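Local structure of putative flavoprotein (Bacteroides eggerthii, 4ICI) at residues A[82-85]-A[86-89]; A[135-138]-A[139-143]; A[155-158]-A[159-162]. The protein binds flavin mononucleotide in a flavodoxin-like fold and probably serves in electron transfer or a related redox reaction. One frame throughout, in Å; residues are numbered along the deposited sequence.

Contact 1. Residues A[82-85]-A[86-89]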
loop_
_atom_site.group_PDB
_atom_site.type_symbol
_atom_site.label_atom_id
_atom_site.label_comp_id
_atom_site.label_asym_id
_atom_site.label_seq_id
_atom_site.Cartn_x
_atom_site.Cartn_y
_atom_site.Cartn_z
ATOM N N LYS A 82 9.254 9.602 -3.802
ATOM C CA LYS A 82 8.386 10.768 -3.780
ATOM C C LYS A 82 9.119 11.935 -3.118
ATOM O O LYS A 82 9.278 11.990 -1.891
ATOM C CB LYS A 82 7.080 10.432 -3.037
ATOM C CG LYS A 82 6.017 11.527 -3.122
ATOM C CD LYS A 82 5.464 11.669 -4.519
ATOM C CE LYS A 82 4.212 12.503 -4.595
ATOM N NZ LYS A 82 4.484 13.824 -5.184
ATOM N N GLU A 83 9.565 12.879 -3.931
ATOM C CA GLU A 83 10.506 13.892 -3.430
ATOM C C GLU A 83 9.917 14.868 -2.397
ATOM O O GLU A 83 10.616 15.325 -1.486
ATOM C CB GLU A 83 11.094 14.668 -4.608
ATOM C CG GLU A 83 11.890 13.774 -5.571
ATOM N N ASN A 84 8.636 15.183 -2.543
ATOM C CA ASN A 84 7.951 16.114 -1.621
ATOM C C ASN A 84 7.183 15.412 -0.501
ATOM O O ASN A 84 6.232 15.972 0.037
ATOM C CB ASN A 84 6.962 16.998 -2.398
ATOM C CG ASN A 84 5.778 16.209 -2.959
ATOM O OD1 ASN A 84 5.849 14.960 -3.117
ATOM N ND2 ASN A 84 4.671 16.917 -3.239
ATOM N N ILE A 85 7.578 14.184 -0.169
ATOM C CA ILE A 85 6.886 13.405 0.864
ATOM C C ILE A 85 6.701 14.196 2.168
ATOM O O ILE A 85 5.688 14.026 2.862
ATOM C CB ILE A 85 7.618 12.034 1.120
ATOM C CG1 ILE A 85 6.815 11.118 2.061
ATOM C CG2 ILE A 85 9.049 12.259 1.637
ATOM C CD1 ILE A 85 5.591 10.558 1.446
ATOM N N GLY A 86 7.657 15.072 2.492
ATOM C CA GLY A 86 7.594 15.874 3.710
ATOM C C GLY A 86 6.356 16.743 3.856
ATOM O O GLY A 86 5.938 17.031 4.978
ATOM N N THR A 87 5.755 17.132 2.734
ATOM C CA THR A 87 4.608 18.052 2.724
ATOM C C THR A 87 3.273 17.407 3.154
ATOM O O THR A 87 2.295 18.112 3.456
ATOM C CB THR A 87 4.409 18.686 1.338
ATOM O OG1 THR A 87 3.955 17.726 0.374
ATOM C CG2 THR A 87 5.700 19.350 0.860
ATOM N N TYR A 88 3.217 16.073 3.179
ATOM C CA TYR A 88 1.938 15.394 3.397
ATOM C C TYR A 88 1.671 15.147 4.868
ATOM O O TYR A 88 2.568 14.806 5.622
ATOM C CB TYR A 88 1.857 14.082 2.604
ATOM C CG TYR A 88 1.918 14.311 1.113
ATOM C CD1 TYR A 88 0.793 14.695 0.401
ATOM C CD2 TYR A 88 3.117 14.165 0.414
ATOM C CE1 TYR A 88 0.856 14.943 -0.982
ATOM C CE2 TYR A 88 3.187 14.413 -0.946
ATOM C CZ TYR A 88 2.059 14.803 -1.648
ATOM O OH TYR A 88 2.137 15.039 -3.016
ATOM N N ASP A 89 0.403 15.296 5.240
ATOM C CA ASP A 89 -0.070 15.000 6.586
ATOM C C ASP A 89 -0.560 13.563 6.726
ATOM O O ASP A 89 -0.462 12.975 7.797
ATOM C CB ASP A 89 -1.228 15.924 6.959
ATOM C CG ASP A 89 -0.863 17.380 6.889
ATOM O OD1 ASP A 89 0.030 17.763 7.663
ATOM O OD2 ASP A 89 -1.433 18.124 6.038
HETATM O O HOH W 1 10.190 15.849 1.206
#

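Contact 2. Residues A[135-138]-A[139-143]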
loop_
_atom_site.group_PDB
_atom_site.type_symbol
_atom_site.label_atom_id
_atom_site.label_comp_id
_atom_site.label_asym_id
_atom_site.label_seq_id
_atom_site.Cartn_x
_atom_site.Cartn_y
_atom_site.Cartn_z
ATOM N N ALA A 135 -1.975 -5.768 7.514
ATOM C CA ALA A 135 -1.927 -4.541 8.274
ATOM C C ALA A 135 -1.321 -4.741 9.661
ATOM O O ALA A 135 -0.550 -3.909 10.138
ATOM C CB ALA A 135 -3.323 -3.936 8.366
ATOM N N THR A 136 -1.661 -5.848 10.292
ATOM C CA THR A 136 -1.079 -6.195 11.603
ATOM C C THR A 136 0.439 -6.345 11.503
ATOM O O THR A 136 1.172 -5.807 12.328
ATOM C CB THR A 136 -1.723 -7.458 12.158
ATOM O OG1 THR A 136 -3.086 -7.165 12.467
ATOM C CG2 THR A 136 -1.013 -7.996 13.409
ATOM N N VAL A 137 0.896 -7.074 10.491
ATOM C CA VAL A 137 2.344 -7.278 10.321
ATOM C C VAL A 137 3.050 -5.942 10.040
ATOM O O VAL A 137 4.103 -5.656 10.617
ATOM C CB VAL A 137 2.639 -8.362 9.277
ATOM C CG1 VAL A 137 4.148 -8.497 9.024
ATOM C CG2 VAL A 137 2.049 -9.700 9.705
ATOM N N LEU A 138 2.470 -5.083 9.199
ATOM C CA LEU A 138 3.069 -3.785 8.965
ATOM C C LEU A 138 3.138 -2.940 10.240
ATOM O O LEU A 138 4.180 -2.306 10.486
ATOM C CB LEU A 138 2.335 -3.043 7.859
ATOM C CG LEU A 138 2.552 -3.448 6.404
ATOM C CD1 LEU A 138 1.539 -2.679 5.497
ATOM C CD2 LEU A 138 3.988 -3.205 5.944
ATOM N N LYS A 139 2.061 -2.935 11.026
ATOM C CA LYS A 139 2.026 -2.139 12.266
ATOM C C LYS A 139 3.090 -2.629 13.255
ATOM O O LYS A 139 3.773 -1.827 13.873
ATOM C CB LYS A 139 0.617 -2.159 12.868
ATOM C CG LYS A 139 0.465 -1.317 14.109
ATOM C CD LYS A 139 -1.022 -1.196 14.534
ATOM C CE LYS A 139 -1.153 -0.354 15.796
ATOM N NZ LYS A 139 -2.604 -0.157 16.170
ATOM N N LYS A 140 3.257 -3.953 13.343
ATOM C CA LYS A 140 4.267 -4.523 14.222
ATOM C C LYS A 140 5.688 -4.276 13.724
ATOM O O LYS A 140 6.623 -4.152 14.513
ATOM C CB LYS A 140 4.021 -6.010 14.438
ATOM C CG LYS A 140 2.779 -6.333 15.263
ATOM C CD LYS A 140 2.547 -7.836 15.363
ATOM C CE LYS A 140 1.377 -8.193 16.251
ATOM N NZ LYS A 140 1.660 -7.815 17.683
ATOM N N THR A 141 5.853 -4.230 12.406
ATOM C CA THR A 141 7.175 -3.961 11.818
ATOM C C THR A 141 7.612 -2.499 11.997
ATOM O O THR A 141 8.796 -2.213 12.221
ATOM C CB THR A 141 7.199 -4.313 10.306
ATOM O OG1 THR A 141 6.731 -5.652 10.122
ATOM C CG2 THR A 141 8.614 -4.163 9.730
ATOM N N TYR A 142 6.640 -1.588 11.951
ATOM C CA TYR A 142 6.906 -0.140 11.986
ATOM C C TYR A 142 6.077 0.507 13.094
ATOM O O TYR A 142 5.189 1.339 12.844
ATOM C CB TYR A 142 6.611 0.490 10.648
ATOM C CG TYR A 142 7.394 -0.169 9.531
ATOM C CD1 TYR A 142 8.762 -0.026 9.446
ATOM C CD2 TYR A 142 6.752 -0.942 8.564
ATOM C CE1 TYR A 142 9.501 -0.681 8.449
ATOM C CE2 TYR A 142 7.466 -1.584 7.570
ATOM C CZ TYR A 142 8.845 -1.442 7.507
ATOM O OH TYR A 142 9.566 -2.079 6.527
ATOM N N PRO A 143 6.355 0.140 14.345
ATOM C CA PRO A 143 5.466 0.550 15.433
ATOM C C PRO A 143 5.556 2.018 15.819
ATOM O O PRO A 143 4.656 2.511 16.519
ATOM C CB PRO A 143 5.927 -0.334 16.600
ATOM C CG PRO A 143 7.363 -0.554 16.325
ATOM C CD PRO A 143 7.346 -0.814 14.838
#

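Contact 3. Residues A[155-158]-A[159-162]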
loop_
_atom_site.group_PDB
_atom_site.type_symbol
_atom_site.label_atom_id
_atom_site.label_comp_id
_atom_site.label_asym_id
_atom_site.label_seq_id
_atom_site.Cartn_x
_atom_site.Cartn_y
_atom_site.Cartn_z
ATOM N N ARG A 155 -14.283 -3.751 -3.815
ATOM C CA ARG A 155 -15.451 -3.088 -4.379
ATOM C C ARG A 155 -15.674 -1.880 -3.509
ATOM O O ARG A 155 -15.945 -2.024 -2.298
ATOM C CB ARG A 155 -16.651 -4.039 -4.394
ATOM C CG ARG A 155 -16.530 -5.134 -5.441
ATOM N N THR A 156 -15.481 -0.693 -4.073
ATOM C CA THR A 156 -15.660 0.499 -3.298
ATOM C C THR A 156 -16.306 1.607 -4.109
ATOM O O THR A 156 -16.465 1.510 -5.339
ATOM C CB THR A 156 -14.311 0.969 -2.653
ATOM O OG1 THR A 156 -14.607 1.839 -1.553
ATOM C CG2 THR A 156 -13.419 1.662 -3.648
ATOM N N ASP A 157 -16.731 2.629 -3.391
ATOM C CA ASP A 157 -17.278 3.839 -3.963
ATOM C C ASP A 157 -17.097 4.967 -2.973
ATOM O O ASP A 157 -16.588 4.764 -1.853
ATOM C CB ASP A 157 -18.741 3.649 -4.433
ATOM C CG ASP A 157 -19.718 3.300 -3.328
ATOM O OD1 ASP A 157 -19.523 3.598 -2.143
ATOM O OD2 ASP A 157 -20.786 2.757 -3.673
ATOM N N GLU A 158 -17.429 6.167 -3.408
ATOM C CA GLU A 158 -17.183 7.353 -2.652
ATOM C C GLU A 158 -17.913 7.301 -1.302
ATOM O O GLU A 158 -17.358 7.707 -0.292
ATOM C CB GLU A 158 -17.580 8.609 -3.448
ATOM C CG GLU A 158 -17.213 9.896 -2.785
ATOM C CD GLU A 158 -17.170 11.070 -3.768
ATOM O OE1 GLU A 158 -17.682 10.930 -4.906
ATOM O OE2 GLU A 158 -16.620 12.126 -3.387
ATOM N N LYS A 159 -19.154 6.830 -1.278
ATOM C CA LYS A 159 -19.920 6.783 -0.027
ATOM C C LYS A 159 -19.264 5.850 0.980
ATOM O O LYS A 159 -19.213 6.154 2.184
ATOM C CB LYS A 159 -21.376 6.352 -0.268
ATOM C CG LYS A 159 -22.230 7.397 -0.968
ATOM C CD LYS A 159 -23.596 6.835 -1.304
ATOM C CE LYS A 159 -24.462 7.917 -1.946
ATOM N NZ LYS A 159 -25.685 7.367 -2.631
ATOM N N ALA A 160 -18.756 4.728 0.510
ATOM C CA ALA A 160 -18.108 3.778 1.408
ATOM C C ALA A 160 -16.765 4.326 1.893
ATOM O O ALA A 160 -16.398 4.145 3.062
ATOM C CB ALA A 160 -17.949 2.431 0.740
ATOM N N ILE A 161 -16.024 4.985 1.007
ATOM C CA ILE A 161 -14.756 5.608 1.390
ATOM C C ILE A 161 -14.994 6.677 2.443
ATOM O O ILE A 161 -14.307 6.716 3.467
ATOM C CB ILE A 161 -13.993 6.167 0.166
ATOM C CG1 ILE A 161 -13.493 4.999 -0.699
ATOM C CG2 ILE A 161 -12.858 7.136 0.625
ATOM C CD1 ILE A 161 -13.057 5.358 -2.132
ATOM N N ARG A 162 -15.993 7.529 2.228
ATOM C CA ARG A 162 -16.259 8.589 3.176
ATOM C C ARG A 162 -16.642 8.031 4.545
ATOM O O ARG A 162 -16.218 8.567 5.560
ATOM C CB ARG A 162 -17.314 9.557 2.622
ATOM C CG ARG A 162 -16.764 10.295 1.402
ATOM C CD ARG A 162 -17.597 11.517 1.014
ATOM N NE ARG A 162 -17.089 12.106 -0.225
ATOM C CZ ARG A 162 -15.940 12.778 -0.345
ATOM N NH1 ARG A 162 -15.136 12.983 0.707
ATOM N NH2 ARG A 162 -15.589 13.263 -1.534
#

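Contact 1. Residues A[82-85]-A[86-89]
Asn84 O is gripped twice by Thr87. Thr87 OG1 donates to Asn84 O at 2.9 Å, in the carbonyl plane. Thr87 N donates to Asn84 O at 3.0 Å, from above that plane. The hydroxyl reaches that oxygen because OG1 lies between its own backbone N and carbonyl carbon (chi1 69°). OG1 also receives a bond from Lys15 NZ. One residue on, Tyr88 N donates to Ile85 O at 3.2 Å, in a nearly straight bond. Residues 85 to 87 form a short 3-10 segment, which shares Ile85 with the type I beta turn from Lys82 to Ile85.

The phenol end of Tyr88 is the second meeting point. Asn84 ND2 donates to Tyr88 OH at 3.2 Å, and the amide plane stands almost perpendicular to the ring, 88° apart. Lys82 crosses the tyrosine at about a right angle. Lys82 NZ bonds Asn84 OD1 at 2.7 Å and makes a weak bond to Tyr88 OH. The lysine thus fixes the amide through OD1, and Asn84 ND2 is turned to the phenol. Asp41 OD2 is the stronger partner of Tyr88 OH. A water bridges Glu83 O and Gly86 N.

The two segments are the last part of the loop that leads from helix 64-70 to strand 90-96. Lys82, Ile85 and Tyr88 all pack on Leu17 of strand 16-20, and Lys118 NZ ties Ile85 O and Tyr88 O to the approach to strand 119-125.

Contact 2. Residues A[135-138]-A[139-143]
Thr141 closes the last turn of helix 132-141 onto Val137, in the beta-alpha-beta unit that runs from strand 119-125 to strand 146-152 of the flavodoxin-like fold. From Thr141 CB, which lies 3.4 Å from Val137 O, the threonine branches two ways. Thr141 OG1 stands beside the backbone N (chi1 -53°), and this turns the hydroxyl back down the helix to donate to Val137 O at 2.7 Å. Thr141 N donates to Val137 O at 2.9 Å. The two donors come from opposite faces of the carbonyl plane, so one acceptor holds both the backbone and the side chain. The other branch, CG2, lies over one face of the neighbouring Tyr142 ring, toward its rim.

Tyr142 is the first residue to leave helical geometry. Its N still bonds Leu138 O, while its ring crosses the leucine side chain at a slant. Leu138 itself is buried against Ile110 of helix 104-112 and Trp147 of strand 146-152. The phenol reaches further, to Glu111 OE2 and Asn107 ND2, and so fastens the helix end to helix 104-112.

On the exposed side, Lys140 and Thr136 run side by side in the same direction. Lys140 CG passes 3.4 Å from Thr136 O. Farther along the lysine chain, Lys140 CE rests 3.7 Å from Thr136 CG2.

Contact 3. Residues A[155-158]-A[159-162]
Asp157 is the N-cap of helix 158-168, the last helix of the flavodoxin-like fold, and Ala160 N is its partner. Among the hydrogen bonds, the capping bond runs from Ala160 N to Asp157 OD1 at 3.0 Å. The carboxylate can bend forward because CG lies between its own backbone N and carbonyl carbon (chi1 62°). The amide meets OD1 nearly in line with the C-O bond. A negative group here probably interacts favourably with the positive end of the helix dipole. The backbone begins its helical bonding at once, with Ile161 N to Asp157 O at 2.9 Å and Arg162 N to Glu158 O at 2.9 Å. Asp157 N is buried without a partner.

Van der Waals packing lies on the inner side. Ile161 crosses Thr156 at about a right angle, and Ile161 CG1 comes 3.5 Å from Thr156 OG1. Thr156 CG2 lies 4.0 Å from Ile161 CD1. The isoleucine continues inward to Leu34 and Ala37 of helix 26-38. Thr156 O accepts from Lys33 NZ of that helix.

The charged pair is Glu158 and Arg162, one helical turn apart, lying side by side and pointing the same way. Their carboxylate and guanidinium planes are 39° apart. Glu158 OE2 meets the guanidinium at its edge, forming a salt bridge with Arg162 NH2, whose modelled length is doubtfully short. Arg162 NE adds a weak bond to Glu158 OE2 at 3.2 Å, part of the same salt bridge.

In the fold
From the N terminus, contact 1 comes first. It shapes the end of the loop that leads from helix 64-70 into strand 90-96, the central strand of the parallel sheet. Contact 2 follows at the end of helix 132-141, where the chain turns back toward strand 146-152 at the sheet edge. Contact 3 comes last and starts helix 158-168 after that strand. The three are in series: none nests in or crosses another, and none touches another. Their centres lie 21 to 25 Å apart. Contact 1 is tied to strand 16-20, contact 2 to helix 104-112 and strand 146-152, and contact 3 to helix 26-38.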